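PDB 3QLI: coenzyme A transferase from Yersinia pestis, which probably transfers coenzyme A between acyl-CoA thioesters and carboxylic acids such as acetate. Local coordinates for residues N336-I341 and I380-T385; T222-I227 and Y411-F416; A346-H351 and P401-R406; M240-L245 and T263-P268; S392-R397 and D443-A448. One frame throughout, in Å; residues are numbered along the deposited sequence.

Interaction 1 (N336-I341 and I380-T385); sequences NATLQI and IATPST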
# COMPACT_ATOMS: atom_id res chain seq x y z
N ASN A 336 7.55 11.53 9.01
CA ASN A 336 7.35 12.12 7.69
C ASN A 336 6.52 13.39 7.79
O ASN A 336 5.76 13.56 8.72
CB ASN A 336 6.63 11.14 6.78
CG ASN A 336 7.51 9.99 6.37
OD1 ASN A 336 8.61 10.20 5.86
ND2 ASN A 336 7.05 8.77 6.61
N ALA A 337 6.67 14.28 6.82
CA ALA A 337 5.93 15.53 6.81
C ALA A 337 4.82 15.44 5.78
O ALA A 337 4.87 14.60 4.89
CB ALA A 337 6.87 16.68 6.50
N THR A 338 3.81 16.30 5.88
CA THR A 338 2.79 16.36 4.84
C THR A 338 2.37 17.80 4.61
O THR A 338 2.78 18.69 5.35
CB THR A 338 1.58 15.49 5.21
OG1 THR A 338 0.69 15.44 4.10
CG2 THR A 338 0.86 16.07 6.43
N LEU A 339 1.58 18.05 3.57
CA LEU A 339 1.10 19.41 3.31
C LEU A 339 -0.31 19.61 3.87
O LEU A 339 -0.65 20.69 4.37
CB LEU A 339 1.10 19.70 1.80
CG LEU A 339 2.50 19.76 1.18
CD1 LEU A 339 2.43 20.15 -0.29
CD2 LEU A 339 3.39 20.74 1.95
N GLN A 340 -1.13 18.57 3.80
CA GLN A 340 -2.50 18.65 4.28
C GLN A 340 -2.93 17.35 4.94
O GLN A 340 -2.47 16.27 4.56
CB GLN A 340 -3.47 18.92 3.13
CG GLN A 340 -3.13 20.09 2.24
CD GLN A 340 -4.08 20.16 1.07
OE1 GLN A 340 -4.24 19.18 0.33
NE2 GLN A 340 -4.74 21.30 0.91
N ILE A 341 -3.84 17.46 5.90
CA ILE A 341 -4.49 16.31 6.49
C ILE A 341 -5.99 16.57 6.45
O ILE A 341 -6.44 17.65 6.84
CB ILE A 341 -4.06 16.10 7.96
CG1 ILE A 341 -2.54 15.95 8.07
CG2 ILE A 341 -4.76 14.87 8.54
CD1 ILE A 341 -2.06 15.77 9.52
N ILE A 380 3.06 11.34 11.00
CA ILE A 380 3.01 12.28 9.89
C ILE A 380 2.65 13.62 10.52
O ILE A 380 1.67 13.73 11.25
CB ILE A 380 1.97 11.88 8.85
CG1 ILE A 380 2.43 10.60 8.12
CG2 ILE A 380 1.74 13.03 7.87
CD1 ILE A 380 1.37 9.99 7.18
N ALA A 381 3.48 14.63 10.27
CA ALA A 381 3.36 15.89 11.00
C ALA A 381 3.21 17.06 10.05
O ALA A 381 3.78 17.06 8.95
CB ALA A 381 4.58 16.10 11.89
N THR A 382 2.46 18.08 10.47
CA THR A 382 2.40 19.33 9.73
C THR A 382 2.02 20.46 10.68
O THR A 382 1.28 20.23 11.64
CB THR A 382 1.35 19.30 8.60
OG1 THR A 382 1.26 20.59 7.97
CG2 THR A 382 -0.02 18.93 9.16
N PRO A 383 2.53 21.68 10.43
CA PRO A 383 1.95 22.85 11.10
C PRO A 383 0.47 22.90 10.75
O PRO A 383 0.11 22.44 9.65
CB PRO A 383 2.66 24.04 10.44
CG PRO A 383 3.79 23.47 9.64
CD PRO A 383 3.50 22.03 9.38
N SER A 384 -0.38 23.45 11.61
CA SER A 384 -1.81 23.41 11.38
C SER A 384 -2.29 24.40 10.34
O SER A 384 -3.38 24.25 9.79
CB SER A 384 -2.57 23.64 12.69
OG SER A 384 -2.43 24.98 13.12
N THR A 385 -1.49 25.43 10.06
CA THR A 385 -1.89 26.46 9.11
C THR A 385 -0.77 26.84 8.15
O THR A 385 0.38 26.42 8.31
CB THR A 385 -2.36 27.75 9.81
OG1 THR A 385 -1.24 28.40 10.43
CG2 THR A 385 -3.40 27.42 10.87
O HOH W 1 3.01 21.40 5.97
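N336 and A337 run parallel to I380 and A381 as neighbouring strand ends, with A381 N donating to N336 O at 3.0 Å and T338 N to A381 O at 3.2 Å, the last backbone bond of the pair as the strand ends. CA-H groups of I380 and A337 turn toward the same two oxygens.

Beyond this ladder side chains take over. In T338 chi1 (-173°) sends OG1 away from the backbone N, where it bonds to N348 O, and swings the methyl the other way, onto I380: T338 CG2 and I380 CG2 are tightly packed at 3.5 Å. Threonine suits a place that needs one polar and one apolar branch. T382 divides its branches likewise. Its CG2 meets I341 CD1 at 3.8 Å, the two side chains passing in opposite directions, while T382 OG1 donates to P383 O at 2.8 Å. A water donates to both T338 O and T382 OG1, each 2.8 Å away, bridging the gap where the chains diverge.

The small A381 lies beneath I224 and I228 of helix 220-230, and the bulkier I380 packs on V367 of helix 363-372 across the sheet. Helices on both faces mark an alpha/beta layered fold, and L339, at the carboxyl ends of its parallel strands, belongs to a CoA-binding site observed crystallographically.

Interaction 2 (T222-I227 and Y411-F416); sequences TSISHI and YIVTEF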
# COMPACT_ATOMS: atom_id res chain seq x y z
N THR A 222 8.87 24.08 17.02
CA THR A 222 9.32 23.87 18.38
C THR A 222 8.39 22.90 19.08
O THR A 222 8.83 21.89 19.62
CB THR A 222 9.44 25.18 19.18
OG1 THR A 222 10.45 26.00 18.57
CG2 THR A 222 9.83 24.89 20.62
N SER A 223 7.09 23.19 19.06
CA SER A 223 6.13 22.32 19.72
C SER A 223 6.08 20.96 19.03
O SER A 223 6.04 19.92 19.67
CB SER A 223 4.73 22.93 19.68
OG SER A 223 3.76 21.93 20.00
N ILE A 224 6.06 20.99 17.70
CA ILE A 224 6.03 19.74 16.94
C ILE A 224 7.23 18.84 17.25
O ILE A 224 7.07 17.65 17.45
CB ILE A 224 5.90 20.02 15.44
CG1 ILE A 224 4.54 20.68 15.16
CG2 ILE A 224 6.08 18.69 14.65
CD1 ILE A 224 4.33 21.10 13.69
N SER A 225 8.43 19.41 17.29
CA SER A 225 9.60 18.57 17.53
C SER A 225 9.55 17.92 18.91
O SER A 225 10.04 16.81 19.09
CB SER A 225 10.91 19.35 17.34
OG SER A 225 11.00 20.41 18.28
N HIS A 226 8.96 18.60 19.89
CA HIS A 226 8.83 18.00 21.22
C HIS A 226 7.75 16.93 21.32
O HIS A 226 7.94 15.92 22.01
CB HIS A 226 8.68 19.07 22.30
CG HIS A 226 9.95 19.78 22.59
ND1 HIS A 226 10.32 20.95 21.95
CD2 HIS A 226 10.99 19.47 23.41
CE1 HIS A 226 11.51 21.34 22.38
NE2 HIS A 226 11.94 20.45 23.26
N ILE A 227 6.64 17.12 20.63
CA ILE A 227 5.59 16.10 20.65
C ILE A 227 6.13 14.83 19.97
O ILE A 227 5.95 13.71 20.44
CB ILE A 227 4.34 16.58 19.92
CG1 ILE A 227 3.75 17.80 20.64
CG2 ILE A 227 3.31 15.45 19.81
CD1 ILE A 227 2.86 18.64 19.74
N TYR A 411 -0.21 7.80 13.28
CA TYR A 411 -0.16 8.95 14.17
C TYR A 411 -0.00 10.24 13.39
O TYR A 411 0.88 10.34 12.54
CB TYR A 411 1.08 8.85 15.07
CG TYR A 411 0.88 8.16 16.40
CD1 TYR A 411 0.39 8.85 17.50
CD2 TYR A 411 1.22 6.83 16.56
CE1 TYR A 411 0.23 8.23 18.72
CE2 TYR A 411 1.06 6.19 17.78
CZ TYR A 411 0.56 6.90 18.85
OH TYR A 411 0.40 6.27 20.06
N ILE A 412 -0.84 11.23 13.68
CA ILE A 412 -0.64 12.53 13.06
C ILE A 412 -0.28 13.53 14.15
O ILE A 412 -0.67 13.35 15.30
CB ILE A 412 -1.89 13.01 12.32
CG1 ILE A 412 -3.11 12.99 13.24
CG2 ILE A 412 -2.10 12.16 11.05
CD1 ILE A 412 -4.35 13.69 12.64
N VAL A 413 0.47 14.56 13.78
CA VAL A 413 0.94 15.55 14.75
C VAL A 413 0.89 16.95 14.15
O VAL A 413 1.28 17.14 13.00
CB VAL A 413 2.40 15.28 15.16
CG1 VAL A 413 2.98 16.48 15.95
CG2 VAL A 413 2.48 13.97 15.97
N THR A 414 0.39 17.91 14.93
CA THR A 414 0.53 19.33 14.60
C THR A 414 1.09 20.00 15.86
O THR A 414 1.38 19.32 16.85
CB THR A 414 -0.82 20.00 14.23
OG1 THR A 414 -1.64 20.12 15.40
CG2 THR A 414 -1.59 19.22 13.13
N GLU A 415 1.23 21.32 15.84
CA GLU A 415 1.71 22.03 17.03
C GLU A 415 0.73 21.91 18.21
O GLU A 415 1.08 22.21 19.36
CB GLU A 415 2.03 23.50 16.70
CG GLU A 415 0.82 24.41 16.44
CD GLU A 415 0.41 24.47 14.97
OE1 GLU A 415 0.68 23.52 14.21
OE2 GLU A 415 -0.18 25.49 14.56
N PHE A 416 -0.48 21.42 17.95
CA PHE A 416 -1.47 21.24 19.03
C PHE A 416 -1.59 19.82 19.61
O PHE A 416 -2.42 19.57 20.49
CB PHE A 416 -2.84 21.77 18.59
CG PHE A 416 -2.82 23.22 18.23
CD1 PHE A 416 -2.59 24.19 19.20
CD2 PHE A 416 -2.97 23.63 16.91
CE1 PHE A 416 -2.55 25.54 18.87
CE2 PHE A 416 -2.94 24.97 16.57
CZ PHE A 416 -2.72 25.93 17.55
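S223 reaches E415 through the one hydrogen bond between 222-227 and 411-416, made to the residue just past strand 411-414. S223 OG donates to E415 O at 2.8 Å, approaching from the side of the carbonyl (C=O...donor angle 118°). With chi1 at 165° the hydroxyl points away from the backbone N of its own residue and out to the loop; serine is short enough to bond while the backbones stay close. A second polar element shapes the loop itself: F416 N donates to T414 OG1 at 3.1 Å, an ST turn, and T414 OG1 bonds in addition to L436 O. A bend at chi2 carries the E415 carboxylate away from the helix, where OE2 is hydrogen-bonded to S384 OG.

The apolar contacts come from two isoleucines one turn apart. I224 CG2 and I227 CG2 each lie 4.0 Å from V413 CG1, so a single valine methyl is shared by both. Their other branches cover backbone: I227 CD1 approaches T414 O to 3.3 Å, and I224 CG1 sits 3.4 Å from E415 N, an amide that is buried here with no partner in the model.

Helix and strand run nearly antiparallel, at 150°, with axes 8.3 Å apart. V413 also touches A381 and A418 on the strands flanking its own, while I224 reaches L245 of helix 244-252, which lies next to helix 220-230 over the sheet.

Interaction 3 (A346-H351 and P401-R406); sequences ACNSEH and PVTTPR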
# COMPACT_ATOMS: atom_id res chain seq x y z
N ALA A 346 -6.72 11.01 5.94
CA ALA A 346 -5.84 10.89 4.78
C ALA A 346 -4.89 12.09 4.73
O ALA A 346 -5.26 13.19 5.17
CB ALA A 346 -6.66 10.82 3.50
N CYS A 347 -3.69 11.90 4.18
CA CYS A 347 -2.69 12.97 4.09
C CYS A 347 -2.28 13.22 2.64
O CYS A 347 -2.26 12.29 1.82
CB CYS A 347 -1.45 12.62 4.92
SG CYS A 347 -1.91 12.21 6.66
N ASN A 348 -1.94 14.47 2.35
CA ASN A 348 -1.52 14.86 1.00
C ASN A 348 -0.22 15.64 1.03
O ASN A 348 -0.10 16.64 1.72
CB ASN A 348 -2.60 15.72 0.34
CG ASN A 348 -2.19 16.19 -1.04
OD1 ASN A 348 -1.52 15.47 -1.78
ND2 ASN A 348 -2.57 17.41 -1.39
N SER A 349 0.76 15.17 0.26
CA SER A 349 2.05 15.84 0.17
C SER A 349 2.26 16.50 -1.19
O SER A 349 3.31 17.08 -1.44
CB SER A 349 3.19 14.84 0.42
OG SER A 349 3.22 14.42 1.77
N GLU A 350 1.28 16.41 -2.07
CA GLU A 350 1.44 16.93 -3.42
C GLU A 350 1.21 18.44 -3.48
O GLU A 350 0.15 18.91 -3.08
CB GLU A 350 0.49 16.22 -4.38
CG GLU A 350 0.52 16.79 -5.79
CD GLU A 350 1.91 16.74 -6.40
OE1 GLU A 350 2.51 15.64 -6.43
OE2 GLU A 350 2.40 17.81 -6.82
N HIS A 351 2.19 19.19 -3.98
CA HIS A 351 2.06 20.65 -4.09
C HIS A 351 1.07 21.07 -5.17
O HIS A 351 0.41 22.09 -5.03
CB HIS A 351 3.42 21.30 -4.39
CG HIS A 351 4.29 21.50 -3.19
ND1 HIS A 351 5.22 20.57 -2.78
CD2 HIS A 351 4.38 22.53 -2.31
CE1 HIS A 351 5.85 21.01 -1.70
NE2 HIS A 351 5.36 22.20 -1.40
N PRO A 401 -6.97 11.94 -5.46
CA PRO A 401 -6.15 10.87 -4.88
C PRO A 401 -5.19 11.39 -3.83
O PRO A 401 -4.71 12.53 -3.94
CB PRO A 401 -5.36 10.33 -6.09
CG PRO A 401 -6.26 10.62 -7.26
CD PRO A 401 -6.89 11.96 -6.93
N VAL A 402 -4.90 10.58 -2.82
CA VAL A 402 -4.12 11.05 -1.67
C VAL A 402 -2.69 10.51 -1.66
O VAL A 402 -2.34 9.69 -2.50
CB VAL A 402 -4.83 10.69 -0.36
CG1 VAL A 402 -6.24 11.25 -0.37
CG2 VAL A 402 -4.86 9.17 -0.17
N THR A 403 -1.87 10.98 -0.73
CA THR A 403 -0.53 10.44 -0.58
C THR A 403 -0.54 9.27 0.39
O THR A 403 -0.07 8.18 0.07
CB THR A 403 0.46 11.49 -0.08
OG1 THR A 403 0.45 12.60 -0.99
CG2 THR A 403 1.86 10.91 -0.04
N THR A 404 -1.08 9.51 1.59
CA THR A 404 -1.27 8.44 2.56
C THR A 404 -2.77 8.24 2.78
O THR A 404 -3.45 9.15 3.25
CB THR A 404 -0.59 8.77 3.93
OG1 THR A 404 0.82 8.93 3.73
CG2 THR A 404 -0.79 7.66 4.92
N PRO A 405 -3.27 7.05 2.44
CA PRO A 405 -4.70 6.71 2.56
C PRO A 405 -5.14 6.72 4.01
O PRO A 405 -4.33 6.43 4.91
CB PRO A 405 -4.76 5.28 2.02
CG PRO A 405 -3.55 5.14 1.16
CD PRO A 405 -2.49 5.93 1.87
N ARG A 406 -6.41 7.02 4.26
CA ARG A 406 -6.89 7.04 5.63
C ARG A 406 -6.78 5.65 6.26
O ARG A 406 -6.74 5.54 7.48
CB ARG A 406 -8.33 7.52 5.70
CG ARG A 406 -9.36 6.52 5.15
CD ARG A 406 -10.78 6.96 5.53
NE ARG A 406 -11.78 6.40 4.63
CZ ARG A 406 -13.08 6.69 4.69
NH1 ARG A 406 -13.54 7.51 5.62
NH2 ARG A 406 -13.92 6.14 3.81
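C347 and T404 form a single antiparallel bridge of the hydrogen-bonded kind. C347 N donates to T404 O at 2.9 Å, and T404 N returns the bond to C347 O at 3.0 Å. The latter oxygen has a further donor, T403 N at 2.9 Å, because T403 and T404 both face C347 in a classic beta bulge. T403 N comes in the carbonyl plane and T404 N at 32° from it, and together they grip the oxygen.

Side-chain hydrogen bonds extend the junction. T403 OG1 accepts from S349 N at 2.9 Å, nearly straight at 168°; its chi1 of -56° sets the hydroxyl beside its own backbone N, facing the other segment, and threonine thereby takes the place of a further backbone acceptor. That hydroxyl is also bonded to S358 and Q356. N348 OD1 accepts from E350 N at 3.0 Å, from above the amide plane, closing an Asx turn; Q356 NE2 is a second donor to it, and N348 ND2 holds Q340 OE1.

Apolar contacts are few and small. A346 CB meets V402 CG1 at 3.9 Å, and C347 CB faces T404 CB at 4.1 Å. R406 CB covers the backbone of A346, while the extended arginine chain carries NH2 to Q356 O of the second subunit.

The chemistry is thus mainly that of a hydrogen-bond network, which ties the short strand 347-348 to the irregular 401-406. E350 is part of the contact, T403 OG1 holds S358 and T404 OG1 holds Q363 OE1, so the network is linked directly to three residues seen binding CoA.

Interaction 4 (M240-L245 and T263-P268); sequences MGVGAL and TEVLNP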
# COMPACT_ATOMS: atom_id res chain seq x y z
N MET A 240 13.68 9.34 8.86
CA MET A 240 13.08 10.66 8.68
C MET A 240 13.49 11.34 7.38
O MET A 240 14.45 10.93 6.75
CB MET A 240 13.33 11.57 9.88
CG MET A 240 14.78 11.86 10.17
SD MET A 240 14.87 12.84 11.70
CE MET A 240 14.45 11.62 12.93
N GLY A 241 12.75 12.38 7.01
CA GLY A 241 13.03 13.14 5.81
C GLY A 241 14.06 14.24 6.04
O GLY A 241 14.82 14.21 7.01
N VAL A 242 14.07 15.22 5.15
CA VAL A 242 15.00 16.34 5.23
C VAL A 242 14.23 17.61 5.62
O VAL A 242 13.01 17.67 5.49
CB VAL A 242 15.71 16.58 3.88
CG1 VAL A 242 16.63 15.42 3.54
CG2 VAL A 242 14.67 16.78 2.77
N GLY A 243 14.95 18.61 6.13
CA GLY A 243 14.34 19.89 6.46
C GLY A 243 14.63 20.38 7.87
O GLY A 243 15.32 19.71 8.65
N ALA A 244 14.10 21.55 8.20
CA ALA A 244 14.31 22.15 9.52
C ALA A 244 13.66 21.31 10.62
O ALA A 244 14.23 21.16 11.70
CB ALA A 244 13.79 23.59 9.56
N LEU A 245 12.49 20.75 10.34
CA LEU A 245 11.76 19.99 11.36
C LEU A 245 12.54 18.75 11.82
O LEU A 245 12.87 18.61 12.99
CB LEU A 245 10.35 19.63 10.90
CG LEU A 245 9.48 18.81 11.87
CD1 LEU A 245 9.50 19.40 13.30
CD2 LEU A 245 8.05 18.68 11.34
N THR A 263 16.63 4.35 7.24
CA THR A 263 15.93 5.50 6.69
C THR A 263 16.03 5.44 5.18
O THR A 263 16.94 4.81 4.63
CB THR A 263 16.57 6.79 7.24
OG1 THR A 263 15.77 7.92 6.87
CG2 THR A 263 18.02 6.95 6.73
N GLU A 264 15.09 6.07 4.49
CA GLU A 264 15.21 6.18 3.03
C GLU A 264 16.29 7.20 2.70
O GLU A 264 17.31 6.86 2.10
CB GLU A 264 13.89 6.58 2.39
CG GLU A 264 13.95 6.66 0.85
CD GLU A 264 12.74 7.38 0.28
OE1 GLU A 264 11.60 6.90 0.50
OE2 GLU A 264 12.92 8.42 -0.37
N VAL A 265 16.08 8.45 3.11
CA VAL A 265 17.10 9.48 2.92
C VAL A 265 17.90 9.73 4.20
O VAL A 265 17.34 9.87 5.30
CB VAL A 265 16.49 10.82 2.42
CG1 VAL A 265 15.61 11.42 3.48
CG2 VAL A 265 17.59 11.82 2.05
N LEU A 266 19.22 9.78 4.06
CA LEU A 266 20.10 10.15 5.17
C LEU A 266 20.30 11.67 5.13
O LEU A 266 20.70 12.21 4.09
CB LEU A 266 21.44 9.45 5.09
CG LEU A 266 22.43 9.63 6.25
CD1 LEU A 266 21.87 9.02 7.54
CD2 LEU A 266 23.78 8.99 5.91
N ASN A 267 19.99 12.33 6.24
CA ASN A 267 20.02 13.79 6.33
C ASN A 267 21.00 14.28 7.40
O ASN A 267 21.47 13.49 8.22
CB ASN A 267 18.61 14.34 6.62
CG ASN A 267 18.10 13.93 7.99
OD1 ASN A 267 18.79 13.25 8.75
ND2 ASN A 267 16.88 14.37 8.33
N PRO A 268 21.32 15.58 7.38
CA PRO A 268 22.29 16.10 8.36
C PRO A 268 21.89 15.88 9.83
O PRO A 268 22.77 15.66 10.66
CB PRO A 268 22.33 17.60 8.03
CG PRO A 268 22.07 17.63 6.51
CD PRO A 268 21.01 16.56 6.31
O HOH W 2 13.77 9.12 4.68
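M240 and T263 meet at the ends of the strands of a beta-alpha-beta unit, made by strand 237-240, helix 244-252 and the parallel neighbouring strand 260-261. T263 OG1 accepts from M240 N at 3.2 Å and donates to V265 O at 3.0 Å, so threonine, able to do both, bridges the two segments. M240 O is served by a water, which donates to it at 2.8 Å and accepts from V265 N at 2.9 Å; the water is needed because M240 O and V265 N, 4.7 Å apart, are too distant for a direct bond.

N267 is an N-cap, its OD1 accepting from L270 N in helix 268-276. The same amide turns ND2 to G241 O, but the modelled separation is very short and bent (118°), and its details are doubtful. G243 occupies the N-cap position of helix 244-252, and its positive phi (128°) suits glycine. V242 and A244 are seen binding one CoA, and E264 is seen covalently linked to another.

Apolar atoms close the contact: V265 CG1 lies 3.9 Å from G241 CA, and V242 CG1 rests between N267 CB at 3.8 Å and V265 CG2 at 4.0 Å.

Interaction 5 (S392-R397 and D443-A448); sequences SRIIPR and DELTQA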
# COMPACT_ATOMS: atom_id res chain seq x y z
N SER A 392 -5.91 26.90 6.49
CA SER A 392 -5.80 25.71 7.31
C SER A 392 -5.17 24.57 6.53
O SER A 392 -5.52 24.33 5.37
CB SER A 392 -7.17 25.28 7.81
OG SER A 392 -7.06 24.17 8.67
N ARG A 393 -4.24 23.85 7.16
CA ARG A 393 -3.68 22.65 6.53
C ARG A 393 -4.44 21.42 6.97
O ARG A 393 -4.21 20.32 6.45
CB ARG A 393 -2.18 22.52 6.82
CG ARG A 393 -1.33 23.56 6.08
CD ARG A 393 0.16 23.33 6.33
NE ARG A 393 1.02 24.21 5.53
CZ ARG A 393 1.29 24.02 4.24
NH1 ARG A 393 0.76 22.99 3.58
NH2 ARG A 393 2.09 24.87 3.61
N ILE A 394 -5.35 21.60 7.92
CA ILE A 394 -6.31 20.56 8.29
C ILE A 394 -7.60 20.89 7.54
O ILE A 394 -8.19 21.94 7.76
CB ILE A 394 -6.59 20.53 9.80
CG1 ILE A 394 -5.28 20.44 10.60
CG2 ILE A 394 -7.58 19.39 10.14
CD1 ILE A 394 -4.39 19.21 10.26
N ILE A 395 -8.02 20.01 6.64
CA ILE A 395 -9.09 20.37 5.71
C ILE A 395 -10.20 19.33 5.70
O ILE A 395 -10.02 18.20 6.16
CB ILE A 395 -8.54 20.56 4.27
CG1 ILE A 395 -7.97 19.25 3.72
CG2 ILE A 395 -7.48 21.66 4.25
CD1 ILE A 395 -7.60 19.31 2.23
N PRO A 396 -11.38 19.72 5.19
CA PRO A 396 -12.48 18.75 5.17
C PRO A 396 -12.11 17.50 4.36
O PRO A 396 -12.30 16.39 4.86
CB PRO A 396 -13.61 19.50 4.46
CG PRO A 396 -13.30 20.97 4.72
CD PRO A 396 -11.79 21.04 4.67
N ARG A 397 -11.58 17.69 3.16
CA ARG A 397 -11.39 16.60 2.21
C ARG A 397 -10.34 16.93 1.16
O ARG A 397 -10.44 17.94 0.46
CB ARG A 397 -12.73 16.27 1.53
CG ARG A 397 -12.72 15.02 0.67
CD ARG A 397 -14.09 14.81 0.03
NE ARG A 397 -14.13 13.60 -0.79
CZ ARG A 397 -13.90 13.58 -2.11
NH1 ARG A 397 -13.60 14.70 -2.76
NH2 ARG A 397 -13.97 12.43 -2.77
N ASP A 443 -14.40 25.44 14.32
CA ASP A 443 -15.85 25.51 14.13
C ASP A 443 -16.23 25.20 12.69
O ASP A 443 -17.19 24.47 12.43
CB ASP A 443 -16.39 26.89 14.52
CG ASP A 443 -16.37 27.14 16.01
OD1 ASP A 443 -16.04 26.20 16.77
OD2 ASP A 443 -16.69 28.27 16.43
N GLU A 444 -15.48 25.75 11.75
CA GLU A 444 -15.74 25.52 10.34
C GLU A 444 -15.54 24.05 9.99
O GLU A 444 -16.31 23.47 9.24
CB GLU A 444 -14.83 26.39 9.48
CG GLU A 444 -15.16 26.33 8.00
CD GLU A 444 -14.49 27.42 7.19
OE1 GLU A 444 -15.01 27.75 6.09
OE2 GLU A 444 -13.44 27.94 7.63
N LEU A 445 -14.49 23.45 10.54
CA LEU A 445 -14.21 22.04 10.26
C LEU A 445 -15.29 21.15 10.86
O LEU A 445 -15.65 20.13 10.27
CB LEU A 445 -12.85 21.64 10.81
CG LEU A 445 -11.65 22.22 10.07
CD1 LEU A 445 -10.37 22.01 10.90
CD2 LEU A 445 -11.52 21.57 8.68
N THR A 446 -15.82 21.52 12.03
CA THR A 446 -16.89 20.74 12.63
C THR A 446 -18.14 20.79 11.75
O THR A 446 -18.82 19.77 11.56
CB THR A 446 -17.22 21.24 14.05
OG1 THR A 446 -16.08 21.07 14.90
CG2 THR A 446 -18.38 20.46 14.65
N GLN A 447 -18.43 21.96 11.21
CA GLN A 447 -19.59 22.10 10.33
C GLN A 447 -19.39 21.25 9.08
O GLN A 447 -20.31 20.54 8.66
CB GLN A 447 -19.84 23.56 9.96
CG GLN A 447 -20.45 24.39 11.10
CD GLN A 447 -21.63 23.70 11.79
OE1 GLN A 447 -22.65 23.39 11.16
NE2 GLN A 447 -21.49 23.44 13.09
N ALA A 448 -18.19 21.30 8.51
CA ALA A 448 -17.88 20.52 7.32
C ALA A 448 -18.05 19.03 7.59
O ALA A 448 -18.62 18.29 6.79
CB ALA A 448 -16.47 20.82 6.85
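L445 and I394 owe their contact to two torsions, which bring helix 439-451 against the short strand 394-395 in a helix-on-strand packing of the C-terminal region. In L445, CG stands opposite the carbonyl carbon (chi1 -70°), carrying both methyls off the helix toward the strand. In I394, chi1 of -53° turns CG2 away from the backbone N and presents it to the leucine. I394 CG2 and L445 CD1 meet at 3.9 Å, with the side chains at about a right angle.

Leucine suits the place because its fork spans several targets at once. L445 CD2 covers I394 O at 3.5 Å and then lies over the proline, 4.0 Å from P396 N and 4.1 Å from P396 CD. The oxygen under this methyl keeps a polar partner in its own segment, since S392 OG donates to I394 O at 2.7 Å. No hydrogen bond crosses between the segments.

I434 of helix 426-434 and A437 also touch L445, while I394 packs on I433 and on I341 of the neighbouring strand. One turn on from L445, A448 is small enough for the proline ring to come close: A448 CB lies 3.8 Å from P396 CG.

Overall arrangement
From the N terminus, helix 220-230 opens interaction 2, whose long loop ends only at 411-416. Within it, interaction 4 closes first, linking strand 237-240 and its following turn to 263-268. Interactions 1 and 3, also contained in that loop, open in succession at 336-341 and 346-351 and cross: 380-385 closes the first before 401-406 closes the second. Interaction 5 opens at 392-397, between these events, so it crosses interactions 3 and 2 and closes last, at helix 439-451. Interactions 1 and 2 share the six-stranded mixed sheet; interactions 1, 3 and 5 meet at the small sheet, joined by N348 and R393, both bonded to 336-341.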